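Local coordinates for calcium binding protein (Fasciola hepatica, PDB 5FWZ) that probably binds calcium through the EF-hands of the full-length protein, of which this is the dynein light chain-like domain, at residues W60-L65 with H88-W93. Sequence-based numbering, arbitrary orientation.
Sequences WQCVIL and HICLAW. With HG (mercury (II) ion), chain B.
Val63 O is met by two groups of the neighbouring strand. Leu91 N donates a nearly straight hydrogen bond to it at 2.7 Å, and Cys90 CA makes a longer C-H...O contact. Val63 N returns a bond to Leu91 O, and reciprocal pairs also join Gln61 with Trp93 and Leu65 with Ile89. Strands 60-65 and 88-93 thus run antiparallel. Cys62 and Cys90 lie on the sheet face packed by helix 41-56. Each SG is anti to its own backbone N (chi1 176° for Cys62, -174° for one of two modelled conformers of Cys90), which turns both sulfurs toward one mercury ion. The metal lies 2.4 Å from Cys62 SG and 2.5 Å from Cys90 SG in that conformer, so the Cys90 side is less certain. The S-mercury-S angle is bent, about 122°, where two-coordinate mercury is usually near linear. At the edge of the Trp60 ring sits Ala92 C, near the ring plane. On the sheet face opposite Cys62 and Cys90, Gln61 CG rests over the Trp93 five-membered ring, 3.5 Å from its centroid, in a CH-pi contact. Val63 CG2 reaches Trp93 CH2 at 4.0 Å. Farther along, Leu65 CG packs on Ile89 CB. Cys62 to Leu65 also pair with a strand of the second subunit, so the sheet continues across the dimer, as in dynein light chains. The two thiolates bind a soft metal introduced as a heavy-atom derivative, while six backbone hydrogen bonds join the strands without it.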
loop_
_atom_site.group_PDB
_atom_site.type_symbol
_atom_site.label_atom_id
_atom_site.label_comp_id
_atom_site.label_asym_id
_atom_site.label_seq_id
_atom_site.Cartn_x
_atom_site.Cartn_y
_atom_site.Cartn_z
ATOM N N TRP A 60 4.655 11.269 -2.500
ATOM C CA TRP A 60 3.500 10.497 -2.009
ATOM C C TRP A 60 3.328 9.139 -2.694
ATOM O O TRP A 60 3.648 8.973 -3.873
ATOM C CB TRP A 60 2.200 11.306 -2.114
ATOM C CG TRP A 60 2.182 12.417 -1.140
ATOM C CD1 TRP A 60 2.674 13.664 -1.327
ATOM C CD2 TRP A 60 1.702 12.371 0.198
ATOM N NE1 TRP A 60 2.536 14.406 -0.198
ATOM C CE2 TRP A 60 1.925 13.647 0.758
ATOM C CE3 TRP A 60 1.069 11.390 0.967
ATOM C CZ2 TRP A 60 1.548 13.978 2.070
ATOM C CZ3 TRP A 60 0.696 11.703 2.284
ATOM C CH2 TRP A 60 0.939 12.990 2.821
ATOM N N GLN A 61 2.826 8.181 -1.923
ATOM C CA GLN A 61 2.272 6.940 -2.472
ATOM C C GLN A 61 0.820 6.821 -2.120
ATOM O O GLN A 61 0.404 7.334 -1.105
ATOM C CB GLN A 61 3.005 5.694 -2.008
ATOM C CG GLN A 61 3.569 5.716 -0.618
ATOM C CD GLN A 61 4.987 6.251 -0.552
ATOM O OE1 GLN A 61 5.271 7.201 0.175
ATOM N NE2 GLN A 61 5.893 5.625 -1.292
ATOM N N CYS A 62 0.052 6.189 -2.998
ATOM C CA CYS A 62 -1.407 6.074 -2.860
ATOM C C CYS A 62 -1.802 4.651 -3.126
ATOM O O CYS A 62 -1.550 4.154 -4.206
ATOM C CB CYS A 62 -2.186 6.945 -3.875
ATOM S SG CYS A 62 -4.011 6.696 -3.754
ATOM N N VAL A 63 -2.471 4.015 -2.188
ATOM C CA VAL A 63 -3.009 2.687 -2.421
ATOM C C VAL A 63 -4.493 2.750 -2.197
ATOM O O VAL A 63 -4.927 3.176 -1.131
ATOM C CB VAL A 63 -2.410 1.640 -1.441
ATOM C CG1 VAL A 63 -2.959 0.228 -1.725
ATOM C CG2 VAL A 63 -0.897 1.676 -1.498
ATOM N N ILE A 64 -5.267 2.314 -3.184
ATOM C CA ILE A 64 -6.704 2.179 -3.023
ATOM C C ILE A 64 -6.997 0.701 -2.970
ATOM O O ILE A 64 -6.394 -0.060 -3.700
ATOM C CB ILE A 64 -7.497 2.847 -4.157
ATOM C CG1 ILE A 64 -7.148 4.340 -4.219
ATOM C CG2 ILE A 64 -8.997 2.630 -3.971
ATOM C CD1 ILE A 64 -7.557 5.008 -5.501
ATOM N N LEU A 65 -7.901 0.285 -2.096
ATOM C CA LEU A 65 -8.152 -1.127 -1.941
ATOM C C LEU A 65 -9.552 -1.408 -1.436
ATOM O O LEU A 65 -10.216 -0.535 -0.919
ATOM C CB LEU A 65 -7.085 -1.758 -1.014
ATOM C CG LEU A 65 -7.134 -1.463 0.487
ATOM C CD1 LEU A 65 -7.810 -2.590 1.245
ATOM C CD2 LEU A 65 -5.753 -1.276 1.071
ATOM N N HIS A 88 -14.243 1.614 -0.758
ATOM C CA HIS A 88 -12.830 1.813 -1.018
ATOM C C HIS A 88 -12.098 2.372 0.200
ATOM O O HIS A 88 -12.537 3.347 0.803
ATOM C CB HIS A 88 -12.655 2.726 -2.226
ATOM C CG HIS A 88 -13.244 2.159 -3.481
ATOM N ND1 HIS A 88 -14.381 2.671 -4.072
ATOM C CD2 HIS A 88 -12.870 1.099 -4.238
ATOM C CE1 HIS A 88 -14.665 1.965 -5.151
ATOM N NE2 HIS A 88 -13.769 1.002 -5.268
ATOM N N ILE A 89 -11.008 1.705 0.561
ATOM C CA ILE A 89 -10.058 2.198 1.515
ATOM C C ILE A 89 -8.953 2.901 0.730
ATOM O O ILE A 89 -8.508 2.432 -0.309
ATOM C CB ILE A 89 -9.485 1.065 2.414
ATOM C CG1 ILE A 89 -10.589 0.519 3.340
ATOM C CG2 ILE A 89 -8.250 1.543 3.195
ATOM C CD1 ILE A 89 -10.228 -0.744 4.122
ATOM N N CYS A 90 -8.490 4.006 1.268
ATOM C CA CYS A 90 -7.475 4.819 0.633
ATOM C C CYS A 90 -6.322 5.016 1.591
ATOM O O CYS A 90 -6.529 5.469 2.709
ATOM C CB CYS A 90 -8.064 6.170 0.274
ATOM S SG CYS A 90 -6.928 7.176 -0.673
ATOM N N LEU A 91 -5.117 4.657 1.169
ATOM C CA LEU A 91 -3.919 4.825 1.977
ATOM C C LEU A 91 -3.010 5.807 1.245
ATOM O O LEU A 91 -2.891 5.797 0.021
ATOM C CB LEU A 91 -3.199 3.506 2.171
ATOM C CG LEU A 91 -4.043 2.290 2.556
ATOM C CD1 LEU A 91 -3.140 1.076 2.680
ATOM C CD2 LEU A 91 -4.802 2.492 3.862
ATOM N N ALA A 92 -2.391 6.686 2.004
ATOM C CA ALA A 92 -1.466 7.592 1.416
ATOM C C ALA A 92 -0.468 8.029 2.472
ATOM O O ALA A 92 -0.839 8.336 3.621
ATOM C CB ALA A 92 -2.194 8.777 0.788
ATOM N N TRP A 93 0.804 8.030 2.082
ATOM C CA TRP A 93 1.862 8.502 2.942
ATOM C C TRP A 93 3.048 9.017 2.130
ATOM O O TRP A 93 3.216 8.702 0.948
ATOM C CB TRP A 93 2.278 7.421 3.947
ATOM C CG TRP A 93 2.933 6.214 3.353
ATOM C CD1 TRP A 93 4.275 5.947 3.316
ATOM C CD2 TRP A 93 2.290 5.114 2.695
ATOM N NE1 TRP A 93 4.507 4.765 2.664
ATOM C CE2 TRP A 93 3.313 4.224 2.278
ATOM C CE3 TRP A 93 0.962 4.805 2.397
ATOM C CZ2 TRP A 93 3.044 3.025 1.591
ATOM C CZ3 TRP A 93 0.681 3.630 1.691
ATOM C CH2 TRP A 93 1.720 2.745 1.306
HETATM HG HG HG B . -4.754 7.763 -1.773
#